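Local coordinates for succinate dehydrogenase subunit A (Mycolicibacterium smegmatis, PDB 7D6V), which probably oxidises succinate to fumarate on a covalently bound flavin and passes the electrons to the iron-sulfur subunit of the respiratory complex, at residues A[41-49]-A[141-149]; A[22-32]-A[437-448]. All coordinates share one frame; numbering follows the deposited sequence.

In the fold
Contact 1 lies at the flavin and the iron-sulfur subunit; contact 2, its centre about 19 Å from that of contact 1, joins two helices farther from the chain centre, and no other chain touches it. Helix 18-30 enters contact 2 directly after the glycine-rich turn that follows strand 11-14; the 41-49 loop of contact 1 comes after the next strand of the parallel sheet, 34-37. In chain order 22-32, 41-49, 141-149, 437-448, contact 1 is nested inside the loop closed by contact 2. They meet where Ile148 packs on Val24 and Ile25, which places helix 18-30 between helices 136-159 and 427-448.

Contact 1 (A[41-49]-A[141-149]); sequences LFGKAHTVM and IRTLQQKIV. With FAD (flavin-adenine dinucleotide), chain D.
Ile141 reaches from its helix to the 41-49 loop with two branches, one to Ala45 and one to Val48. With CG1 anti to the backbone N (chi1 -165°), its CD1 comes to 3.9 Å from Ala45 CB, while Ile141 CG2 meets Val48 CG1 at 3.5 Å. Phe42 supplies a flat surface: Gln145 CG lies over one ring face, 4.0 Å from the centroid in a CH-pi contact, the amide plane being turned 54° from the ring. The polar end of that glutamine, NE2, is bound by Glu147 of the iron-sulfur subunit.

Among polar contacts, Gly43 O accepts a weak but nearly straight bond from Arg142 NH1 (3.3 Å, 173°), the oxygen sitting in the guanidinium plane at its edge. Glycine suits the positive phi of this type II turn, Leu41 to Lys44, and its bare CA lets Gln145 OE1 come close. Lys44 NZ is held by backbone oxygens of Glu147 and Cys59 of the iron-sulfur subunit.

Toward the cofactor, Thr47 OG1 donates to FAD O1A at 2.7 Å and accepts from O4'. His46 NE2 is covalently bonded to FAD C8M, the histidyl-flavin linkage characteristic of the succinate dehydrogenase and fumarate reductase flavoproteins.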
loop_
_atom_site.group_PDB
_atom_site.type_symbol
_atom_site.label_atom_id
_atom_site.label_comp_id
_atom_site.label_asym_id
_atom_site.label_seq_id
_atom_site.Cartn_x
_atom_site.Cartn_y
_atom_site.Cartn_z
ATOM N N LEU A 41 -5.008 -6.482 -10.518
ATOM C CA LEU A 41 -5.957 -5.385 -10.439
ATOM C C LEU A 41 -5.270 -4.063 -10.775
ATOM O O LEU A 41 -4.044 -3.935 -10.723
ATOM C CB LEU A 41 -6.584 -5.312 -9.045
ATOM C CG LEU A 41 -7.605 -6.387 -8.666
ATOM C CD1 LEU A 41 -8.044 -6.227 -7.221
ATOM C CD2 LEU A 41 -8.802 -6.346 -9.583
ATOM N N PHE A 42 -6.082 -3.073 -11.133
ATOM C CA PHE A 42 -5.562 -1.770 -11.527
ATOM C C PHE A 42 -4.874 -1.090 -10.348
ATOM O O PHE A 42 -5.474 -0.907 -9.285
ATOM C CB PHE A 42 -6.699 -0.898 -12.057
ATOM C CG PHE A 42 -6.241 0.335 -12.777
ATOM C CD1 PHE A 42 -5.028 0.360 -13.439
ATOM C CD2 PHE A 42 -7.032 1.470 -12.799
ATOM C CE1 PHE A 42 -4.612 1.495 -14.102
ATOM C CE2 PHE A 42 -6.622 2.604 -13.462
ATOM C CZ PHE A 42 -5.410 2.617 -14.112
ATOM N N GLY A 43 -3.612 -0.709 -10.543
ATOM C CA GLY A 43 -2.860 -0.044 -9.499
ATOM C C GLY A 43 -2.178 -0.956 -8.508
ATOM O O GLY A 43 -1.772 -0.491 -7.440
ATOM N N LYS A 44 -2.034 -2.242 -8.822
ATOM C CA LYS A 44 -1.455 -3.215 -7.902
ATOM C C LYS A 44 -0.241 -3.916 -8.503
ATOM O O LYS A 44 0.049 -5.063 -8.164
ATOM C CB LYS A 44 -2.503 -4.238 -7.473
ATOM C CG LYS A 44 -3.746 -3.627 -6.864
ATOM C CD LYS A 44 -4.452 -4.609 -5.956
ATOM C CE LYS A 44 -5.648 -3.972 -5.286
ATOM N NZ LYS A 44 -5.306 -2.661 -4.687
ATOM N N ALA A 45 0.478 -3.240 -9.391
ATOM C CA ALA A 45 1.668 -3.812 -9.996
ATOM C C ALA A 45 2.833 -3.797 -9.008
ATOM O O ALA A 45 2.760 -3.210 -7.928
ATOM C CB ALA A 45 2.037 -3.056 -11.269
ATOM N N HIS A 46 3.929 -4.448 -9.403
ATOM C CA HIS A 46 5.086 -4.592 -8.525
ATOM C C HIS A 46 5.721 -3.254 -8.169
ATOM O O HIS A 46 6.502 -3.185 -7.216
ATOM C CB HIS A 46 6.118 -5.507 -9.187
ATOM C CG HIS A 46 7.286 -5.844 -8.315
ATOM N ND1 HIS A 46 7.286 -6.914 -7.448
ATOM C CD2 HIS A 46 8.502 -5.261 -8.192
ATOM C CE1 HIS A 46 8.446 -6.971 -6.820
ATOM N NE2 HIS A 46 9.203 -5.979 -7.252
ATOM N N THR A 47 5.397 -2.189 -8.907
ATOM C CA THR A 47 5.940 -0.870 -8.604
ATOM C C THR A 47 5.566 -0.408 -7.198
ATOM O O THR A 47 6.314 0.358 -6.582
ATOM C CB THR A 47 5.457 0.133 -9.656
ATOM O OG1 THR A 47 5.848 -0.318 -10.955
ATOM C CG2 THR A 47 6.050 1.512 -9.421
ATOM N N VAL A 48 4.436 -0.879 -6.663
ATOM C CA VAL A 48 3.993 -0.458 -5.337
ATOM C C VAL A 48 4.987 -0.846 -4.253
ATOM O O VAL A 48 4.993 -0.241 -3.177
ATOM C CB VAL A 48 2.604 -1.049 -5.002
ATOM C CG1 VAL A 48 1.576 -0.624 -6.020
ATOM C CG2 VAL A 48 2.663 -2.562 -4.877
ATOM N N MET A 49 5.827 -1.852 -4.504
ATOM C CA MET A 49 6.708 -2.379 -3.471
ATOM C C MET A 49 7.977 -1.560 -3.284
ATOM O O MET A 49 8.659 -1.736 -2.270
ATOM C CB MET A 49 7.074 -3.829 -3.790
ATOM C CG MET A 49 5.876 -4.749 -3.926
ATOM S SD MET A 49 6.334 -6.466 -4.208
ATOM C CE MET A 49 6.885 -6.931 -2.572
ATOM N N ILE A 141 2.757 5.063 -8.604
ATOM C CA ILE A 141 1.720 4.292 -9.283
ATOM C C ILE A 141 0.337 4.877 -9.004
ATOM O O ILE A 141 -0.520 4.914 -9.895
ATOM C CB ILE A 141 1.823 2.801 -8.907
ATOM C CG1 ILE A 141 1.011 1.947 -9.883
ATOM C CG2 ILE A 141 1.396 2.557 -7.475
ATOM C CD1 ILE A 141 1.365 0.483 -9.849
ATOM N N ARG A 142 0.101 5.365 -7.779
ATOM C CA ARG A 142 -1.163 6.028 -7.479
ATOM C C ARG A 142 -1.343 7.265 -8.341
ATOM O O ARG A 142 -2.427 7.500 -8.886
ATOM C CB ARG A 142 -1.216 6.425 -6.006
ATOM C CG ARG A 142 -1.769 5.380 -5.077
ATOM C CD ARG A 142 -3.232 5.064 -5.315
ATOM N NE ARG A 142 -3.571 3.842 -4.595
ATOM C CZ ARG A 142 -3.294 2.623 -5.039
ATOM N NH1 ARG A 142 -2.699 2.463 -6.208
ATOM N NH2 ARG A 142 -3.618 1.564 -4.319
ATOM N N THR A 143 -0.288 8.071 -8.470
ATOM C CA THR A 143 -0.375 9.288 -9.262
ATOM C C THR A 143 -0.677 8.970 -10.719
ATOM O O THR A 143 -1.528 9.617 -11.338
ATOM C CB THR A 143 0.926 10.077 -9.138
ATOM O OG1 THR A 143 1.292 10.167 -7.757
ATOM C CG2 THR A 143 0.755 11.467 -9.680
ATOM N N LEU A 144 -0.003 7.964 -11.277
ATOM C CA LEU A 144 -0.247 7.609 -12.672
ATOM C C LEU A 144 -1.663 7.080 -12.879
ATOM O O LEU A 144 -2.335 7.452 -13.851
ATOM C CB LEU A 144 0.789 6.590 -13.135
ATOM C CG LEU A 144 2.215 7.128 -13.246
ATOM C CD1 LEU A 144 3.183 6.000 -13.520
ATOM C CD2 LEU A 144 2.309 8.185 -14.326
ATOM N N GLN A 145 -2.138 6.220 -11.976
ATOM C CA GLN A 145 -3.488 5.677 -12.103
ATOM C C GLN A 145 -4.544 6.775 -11.995
ATOM O O GLN A 145 -5.515 6.799 -12.765
ATOM C CB GLN A 145 -3.697 4.600 -11.040
ATOM C CG GLN A 145 -5.132 4.290 -10.696
ATOM C CD GLN A 145 -5.244 3.469 -9.431
ATOM O OE1 GLN A 145 -4.269 3.300 -8.705
ATOM N NE2 GLN A 145 -6.432 2.951 -9.163
ATOM N N GLN A 146 -4.362 7.706 -11.058
ATOM C CA GLN A 146 -5.315 8.798 -10.918
ATOM C C GLN A 146 -5.244 9.760 -12.095
ATOM O O GLN A 146 -6.259 10.359 -12.464
ATOM C CB GLN A 146 -5.074 9.525 -9.599
ATOM C CG GLN A 146 -5.496 8.710 -8.393
ATOM C CD GLN A 146 -4.875 9.200 -7.108
ATOM O OE1 GLN A 146 -4.018 10.080 -7.116
ATOM N NE2 GLN A 146 -5.299 8.626 -5.994
ATOM N N LYS A 147 -4.070 9.911 -12.710
ATOM C CA LYS A 147 -3.974 10.703 -13.932
ATOM C C LYS A 147 -4.737 10.042 -15.074
ATOM O O LYS A 147 -5.392 10.725 -15.870
ATOM C CB LYS A 147 -2.507 10.911 -14.299
ATOM C CG LYS A 147 -2.283 11.646 -15.602
ATOM C CD LYS A 147 -2.857 13.044 -15.555
ATOM C CE LYS A 147 -2.568 13.788 -16.841
ATOM N NZ LYS A 147 -3.273 15.091 -16.899
ATOM N N ILE A 148 -4.669 8.712 -15.166
ATOM C CA ILE A 148 -5.473 7.992 -16.153
ATOM C C ILE A 148 -6.958 8.238 -15.913
ATOM O O ILE A 148 -7.729 8.484 -16.854
ATOM C CB ILE A 148 -5.149 6.486 -16.119
ATOM C CG1 ILE A 148 -3.675 6.234 -16.425
ATOM C CG2 ILE A 148 -6.044 5.723 -17.084
ATOM C CD1 ILE A 148 -3.344 6.272 -17.883
ATOM N N VAL A 149 -7.382 8.165 -14.651
ATOM C CA VAL A 149 -8.794 8.373 -14.332
ATOM C C VAL A 149 -9.219 9.796 -14.679
ATOM O O VAL A 149 -10.323 10.026 -15.186
ATOM C CB VAL A 149 -9.062 8.035 -12.855
ATOM C CG1 VAL A 149 -10.440 8.510 -12.441
ATOM C CG2 VAL A 149 -8.927 6.544 -12.632
HETATM P PA FAD D . 5.686 -3.496 -12.956
HETATM O O1A FAD D . 4.925 -2.269 -12.615
HETATM O O2A FAD D . 6.411 -4.221 -11.889
HETATM O O5B FAD D . 4.641 -4.535 -13.573
HETATM C C5B FAD D . 4.482 -4.762 -14.961
HETATM C C4B FAD D . 3.005 -4.888 -15.296
HETATM O O4B FAD D . 2.821 -5.775 -16.394
HETATM C C3B FAD D . 2.160 -5.450 -14.179
HETATM O O3B FAD D . 0.974 -4.673 -14.119
HETATM C C2B FAD D . 1.792 -6.836 -14.641
HETATM O O2B FAD D . 0.535 -7.269 -14.137
HETATM C C1B FAD D . 1.740 -6.655 -16.129
HETATM N N9A FAD D . 1.924 -7.935 -16.830
HETATM C C8A FAD D . 2.964 -8.760 -16.719
HETATM N N7A FAD D . 2.803 -9.838 -17.508
HETATM C C5A FAD D . 1.632 -9.707 -18.137
HETATM C C6A FAD D . 0.848 -10.481 -19.111
HETATM N N6A FAD D . 1.291 -11.653 -19.591
HETATM N N1A FAD D . -0.327 -9.980 -19.507
HETATM C C2A FAD D . -0.794 -8.813 -19.054
HETATM N N3A FAD D . -0.138 -8.063 -18.172
HETATM C C4A FAD D . 1.057 -8.448 -17.688
HETATM N N1 FAD D . 13.669 0.258 -7.819
HETATM C C2 FAD D . 14.121 1.440 -7.355
HETATM O O2 FAD D . 14.583 2.252 -8.162
HETATM N N3 FAD D . 14.097 1.778 -6.066
HETATM C C4 FAD D . 13.623 0.960 -5.136
HETATM O O4 FAD D . 13.610 1.297 -3.945
HETATM C C4X FAD D . 13.109 -0.356 -5.547
HETATM N N5 FAD D . 12.613 -1.230 -4.658
HETATM C C5X FAD D . 12.148 -2.420 -5.068
HETATM C C6 FAD D . 11.637 -3.310 -4.138
HETATM C C7 FAD D . 11.160 -4.539 -4.549
HETATM C C7M FAD D . 10.607 -5.512 -3.551
HETATM C C8 FAD D . 11.194 -4.901 -5.980
HETATM C C8M FAD D . 10.675 -6.235 -6.428
HETATM C C9 FAD D . 11.698 -4.017 -6.915
HETATM C C9A FAD D . 12.177 -2.791 -6.504
HETATM N N10 FAD D . 12.691 -1.896 -7.446
HETATM C C10 FAD D . 13.162 -0.664 -6.986
HETATM C "C1'" FAD D . 12.719 -2.228 -8.866
HETATM C "C2'" FAD D . 11.595 -1.486 -9.581
HETATM O "O2'" FAD D . 10.445 -1.411 -8.742
HETATM C "C3'" FAD D . 11.161 -2.183 -10.858
HETATM O "O3'" FAD D . 12.242 -2.152 -11.780
HETATM C "C4'" FAD D . 9.971 -1.470 -11.479
HETATM O "O4'" FAD D . 8.874 -1.496 -10.578
HETATM C "C5'" FAD D . 9.527 -2.109 -12.780
HETATM O "O5'" FAD D . 8.299 -1.501 -13.154
HETATM P P FAD D . 7.518 -1.878 -14.491
HETATM O O1P FAD D . 6.529 -0.795 -14.737
HETATM O O2P FAD D . 8.495 -2.207 -15.563
HETATM O O3P FAD D . 6.737 -3.239 -14.139
#

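Contact 2 (A[22-32]-A[437-448]); sequences RAVIEARERGL and RRAGLGAADYVR
Gly440 lies against Ala23 and Glu26, where two helices come close enough for backbone to meet backbone: Ala23 O is 3.8 Å from Gly440 CA. Gly440, having no side chain, lets the backbones come this near, and the small methyl of Ala23 suits the same close spot. The axes of helices 22-30 and 437-448 approach to 7.2 Å and cross at -38°, their N-to-C directions running the same general way.

Beside this point Glu26 bends across the interface. CG anti to the backbone N (chi1 177°) and the bend at chi2 carry the carboxylate over the Arg437 side chain, with OE2 turned to Leu441. Glu26 OE1 is 3.4 Å from Arg437 CG, and OE2 is the same distance from Leu441 CD1. The link from OE1 to Arg437 NE is long, 3.8 Å, with the oxygen well out of the guanidinium plane, so charge attraction alone acts there.

Farther along the helices Ala444 offers a small methyl to Arg30 CB, at 3.7 Å, and to Leu32 CD1. Leu32 CD2 also packs on Val447 where helix 22-30 has ended. Gly31, with positive phi, turns the chain there.

Around this shell, Arg30 NH1 bonds weakly to Glu26 OE2 and Arg22 NH2 adds a long salt bridge to OE1. One face of the Arg22 guanidinium lies against Arg437 CG, and Glu100 of helix 84-102 takes its NH1. The carboxylates of Glu26 and Glu100 probably offset the charge of Arg22, Arg30 and Arg437, which together with Glu26 form a salt-bridge network.

Val24, pointing away from helix 437-448, packs on strand 34-37, and Ala27 touches Val34 of the same strand, as expected for the first helix of a Rossmann-like FAD-binding fold, here joined to helix 427-448 by close packing at Gly440.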
loop_
_atom_site.group_PDB
_atom_site.type_symbol
_atom_site.label_atom_id
_atom_site.label_comp_id
_atom_site.label_asym_id
_atom_site.label_seq_id
_atom_site.Cartn_x
_atom_site.Cartn_y
_atom_site.Cartn_z
ATOM N N ARG A 22 2.820 5.430 -17.800
ATOM C CA ARG A 22 3.390 6.607 -18.445
ATOM C C ARG A 22 3.254 6.519 -19.961
ATOM O O ARG A 22 2.945 7.518 -20.626
ATOM C CB ARG A 22 4.854 6.767 -18.034
ATOM C CG ARG A 22 5.428 8.148 -18.286
ATOM C CD ARG A 22 4.498 9.223 -17.767
ATOM N NE ARG A 22 4.905 10.558 -18.190
ATOM C CZ ARG A 22 4.485 11.152 -19.299
ATOM N NH1 ARG A 22 4.908 12.370 -19.598
ATOM N NH2 ARG A 22 3.646 10.531 -20.112
ATOM N N ALA A 23 3.464 5.324 -20.522
ATOM C CA ALA A 23 3.281 5.134 -21.957
ATOM C C ALA A 23 1.838 5.377 -22.371
ATOM O O ALA A 23 1.576 5.964 -23.425
ATOM C CB ALA A 23 3.721 3.728 -22.361
ATOM N N VAL A 24 0.885 4.913 -21.561
ATOM C CA VAL A 24 -0.528 5.124 -21.870
ATOM C C VAL A 24 -0.853 6.610 -21.881
ATOM O O VAL A 24 -1.542 7.109 -22.782
ATOM C CB VAL A 24 -1.413 4.362 -20.871
ATOM C CG1 VAL A 24 -2.871 4.709 -21.089
ATOM C CG2 VAL A 24 -1.191 2.880 -21.017
ATOM N N ILE A 25 -0.367 7.339 -20.876
ATOM C CA ILE A 25 -0.616 8.778 -20.812
ATOM C C ILE A 25 -0.036 9.473 -22.037
ATOM O O ILE A 25 -0.693 10.311 -22.667
ATOM C CB ILE A 25 -0.051 9.363 -19.505
ATOM C CG1 ILE A 25 -0.784 8.775 -18.303
ATOM C CG2 ILE A 25 -0.162 10.873 -19.504
ATOM C CD1 ILE A 25 -0.080 8.989 -16.994
ATOM N N GLU A 26 1.194 9.116 -22.411
ATOM C CA GLU A 26 1.826 9.755 -23.562
ATOM C C GLU A 26 1.081 9.448 -24.857
ATOM O O GLU A 26 0.857 10.344 -25.685
ATOM C CB GLU A 26 3.285 9.313 -23.663
ATOM C CG GLU A 26 4.020 9.851 -24.872
ATOM C CD GLU A 26 4.327 11.330 -24.766
ATOM O OE1 GLU A 26 4.109 11.914 -23.685
ATOM O OE2 GLU A 26 4.791 11.909 -25.768
ATOM N N ALA A 27 0.685 8.188 -25.049
ATOM C CA ALA A 27 -0.017 7.807 -26.268
ATOM C C ALA A 27 -1.369 8.499 -26.365
ATOM O O ALA A 27 -1.791 8.897 -27.457
ATOM C CB ALA A 27 -0.183 6.289 -26.325
ATOM N N ARG A 28 -2.070 8.646 -25.238
ATOM C CA ARG A 28 -3.321 9.393 -25.257
ATOM C C ARG A 28 -3.079 10.862 -25.576
ATOM O O ARG A 28 -3.873 11.486 -26.289
ATOM C CB ARG A 28 -4.052 9.252 -23.924
ATOM C CG ARG A 28 -5.504 9.707 -23.970
ATOM C CD ARG A 28 -5.652 11.116 -23.432
ATOM N NE ARG A 28 -7.043 11.495 -23.213
ATOM C CZ ARG A 28 -7.435 12.733 -22.933
ATOM N NH1 ARG A 28 -6.540 13.706 -22.848
ATOM N NH2 ARG A 28 -8.719 13.000 -22.741
ATOM N N GLU A 29 -1.994 11.437 -25.051
ATOM C CA GLU A 29 -1.694 12.834 -25.346
ATOM C C GLU A 29 -1.448 13.039 -26.834
ATOM O O GLU A 29 -1.896 14.035 -27.413
ATOM C CB GLU A 29 -0.486 13.307 -24.540
ATOM C CG GLU A 29 -0.706 13.353 -23.037
ATOM C CD GLU A 29 -1.720 14.395 -22.611
ATOM O OE1 GLU A 29 -1.824 15.442 -23.283
ATOM O OE2 GLU A 29 -2.411 14.163 -21.597
ATOM N N ARG A 30 -0.734 12.112 -27.474
ATOM C CA ARG A 30 -0.525 12.235 -28.912
ATOM C C ARG A 30 -1.793 11.963 -29.710
ATOM O O ARG A 30 -1.840 12.274 -30.903
ATOM C CB ARG A 30 0.591 11.300 -29.368
ATOM C CG ARG A 30 1.897 11.507 -28.629
ATOM C CD ARG A 30 2.764 12.565 -29.298
ATOM N NE ARG A 30 2.219 13.917 -29.179
ATOM C CZ ARG A 30 2.136 14.606 -28.043
ATOM N NH1 ARG A 30 2.563 14.081 -26.903
ATOM N NH2 ARG A 30 1.624 15.827 -28.048
ATOM N N GLY A 31 -2.800 11.361 -29.093
ATOM C CA GLY A 31 -4.096 11.185 -29.714
ATOM C C GLY A 31 -4.211 9.801 -30.307
ATOM O O GLY A 31 -3.835 9.579 -31.459
ATOM N N LEU A 32 -4.790 8.880 -29.546
ATOM C CA LEU A 32 -4.768 7.461 -29.862
ATOM C C LEU A 32 -5.795 6.768 -28.989
ATOM O O LEU A 32 -6.093 7.227 -27.884
ATOM C CB LEU A 32 -3.386 6.838 -29.621
ATOM C CG LEU A 32 -2.244 6.993 -30.623
ATOM C CD1 LEU A 32 -1.079 6.108 -30.224
ATOM C CD2 LEU A 32 -2.707 6.648 -32.013
ATOM N N ARG A 437 7.445 7.170 -21.380
ATOM C CA ARG A 437 7.090 8.270 -22.269
ATOM C C ARG A 437 7.703 8.081 -23.651
ATOM O O ARG A 437 7.027 8.281 -24.671
ATOM C CB ARG A 437 7.528 9.601 -21.666
ATOM C CG ARG A 437 7.104 10.790 -22.490
ATOM C CD ARG A 437 7.609 12.083 -21.908
ATOM N NE ARG A 437 7.637 13.138 -22.912
ATOM C CZ ARG A 437 8.610 13.293 -23.802
ATOM N NH1 ARG A 437 8.551 14.283 -24.680
ATOM N NH2 ARG A 437 9.639 12.459 -23.818
ATOM N N ARG A 438 8.980 7.684 -23.709
ATOM C CA ARG A 438 9.603 7.453 -25.012
ATOM C C ARG A 438 8.890 6.347 -25.785
ATOM O O ARG A 438 8.700 6.459 -27.000
ATOM C CB ARG A 438 11.086 7.115 -24.855
ATOM C CG ARG A 438 11.913 8.151 -24.121
ATOM C CD ARG A 438 12.025 9.451 -24.884
ATOM N NE ARG A 438 12.922 9.359 -26.030
ATOM C CZ ARG A 438 13.750 10.325 -26.407
ATOM N NH1 ARG A 438 13.808 11.457 -25.722
ATOM N NH2 ARG A 438 14.526 10.160 -27.467
ATOM N N ALA A 439 8.487 5.273 -25.101
ATOM C CA ALA A 439 7.819 4.161 -25.769
ATOM C C ALA A 439 6.450 4.565 -26.294
ATOM O O ALA A 439 6.082 4.209 -27.420
ATOM C CB ALA A 439 7.694 2.976 -24.814
ATOM N N GLY A 440 5.677 5.302 -25.494
ATOM C CA GLY A 440 4.396 5.789 -25.976
ATOM C C GLY A 440 4.539 6.692 -27.185
ATOM O O GLY A 440 3.787 6.574 -28.157
ATOM N N LEU A 441 5.528 7.588 -27.156
ATOM C CA LEU A 441 5.718 8.496 -28.280
ATOM C C LEU A 441 6.182 7.743 -29.524
ATOM O O LEU A 441 5.764 8.064 -30.643
ATOM C CB LEU A 441 6.707 9.595 -27.889
ATOM C CG LEU A 441 6.953 10.782 -28.823
ATOM C CD1 LEU A 441 7.394 11.972 -27.995
ATOM C CD2 LEU A 441 7.992 10.475 -29.887
ATOM N N GLY A 442 7.041 6.737 -29.350
ATOM C CA GLY A 442 7.474 5.946 -30.488
ATOM C C GLY A 442 6.345 5.142 -31.100
ATOM O O GLY A 442 6.244 5.029 -32.325
ATOM N N ALA A 443 5.476 4.581 -30.257
ATOM C CA ALA A 443 4.299 3.887 -30.765
ATOM C C ALA A 443 3.388 4.834 -31.534
ATOM O O ALA A 443 2.868 4.478 -32.599
ATOM C CB ALA A 443 3.542 3.229 -29.613
ATOM N N ALA A 444 3.181 6.046 -31.010
ATOM C CA ALA A 444 2.346 7.014 -31.715
ATOM C C ALA A 444 2.943 7.388 -33.067
ATOM O O ALA A 444 2.224 7.477 -34.071
ATOM C CB ALA A 444 2.145 8.258 -30.851
ATOM N N ASP A 445 4.259 7.610 -33.114
ATOM C CA ASP A 445 4.914 7.919 -34.381
ATOM C C ASP A 445 4.772 6.772 -35.372
ATOM O O ASP A 445 4.497 6.996 -36.558
ATOM C CB ASP A 445 6.389 8.235 -34.149
ATOM C CG ASP A 445 6.603 9.581 -33.501
ATOM O OD1 ASP A 445 5.624 10.343 -33.357
ATOM O OD2 ASP A 445 7.757 9.879 -33.135
ATOM N N TYR A 446 4.963 5.537 -34.905
ATOM C CA TYR A 446 4.849 4.383 -35.791
ATOM C C TYR A 446 3.436 4.254 -36.344
ATOM O O TYR A 446 3.252 3.970 -37.533
ATOM C CB TYR A 446 5.263 3.114 -35.046
ATOM C CG TYR A 446 5.040 1.834 -35.816
ATOM C CD1 TYR A 446 3.927 1.041 -35.578
ATOM C CD2 TYR A 446 5.949 1.414 -36.774
ATOM C CE1 TYR A 446 3.724 -0.126 -36.280
ATOM C CE2 TYR A 446 5.753 0.248 -37.479
ATOM C CZ TYR A 446 4.641 -0.518 -37.227
ATOM O OH TYR A 446 4.449 -1.681 -37.931
ATOM N N VAL A 447 2.427 4.465 -35.498
ATOM C CA VAL A 447 1.045 4.318 -35.945
ATOM C C VAL A 447 0.676 5.417 -36.936
ATOM O O VAL A 447 -0.013 5.164 -37.931
ATOM C CB VAL A 447 0.096 4.291 -34.735
ATOM C CG1 VAL A 447 -1.347 4.399 -35.184
ATOM C CG2 VAL A 447 0.306 3.016 -33.943
ATOM N N ARG A 448 1.130 6.649 -36.694
ATOM C CA ARG A 448 0.863 7.723 -37.650
ATOM C C ARG A 448 1.618 7.547 -38.961
ATOM O O ARG A 448 1.136 7.994 -40.007
ATOM C CB ARG A 448 1.178 9.080 -37.027
ATOM C CG ARG A 448 0.283 9.427 -35.861
ATOM C CD ARG A 448 -1.117 9.685 -36.406
ATOM N NE ARG A 448 -2.071 10.142 -35.400
ATOM C CZ ARG A 448 -2.854 9.338 -34.692
ATOM N NH1 ARG A 448 -3.691 9.843 -33.798
ATOM N NH2 ARG A 448 -2.827 8.031 -34.908
#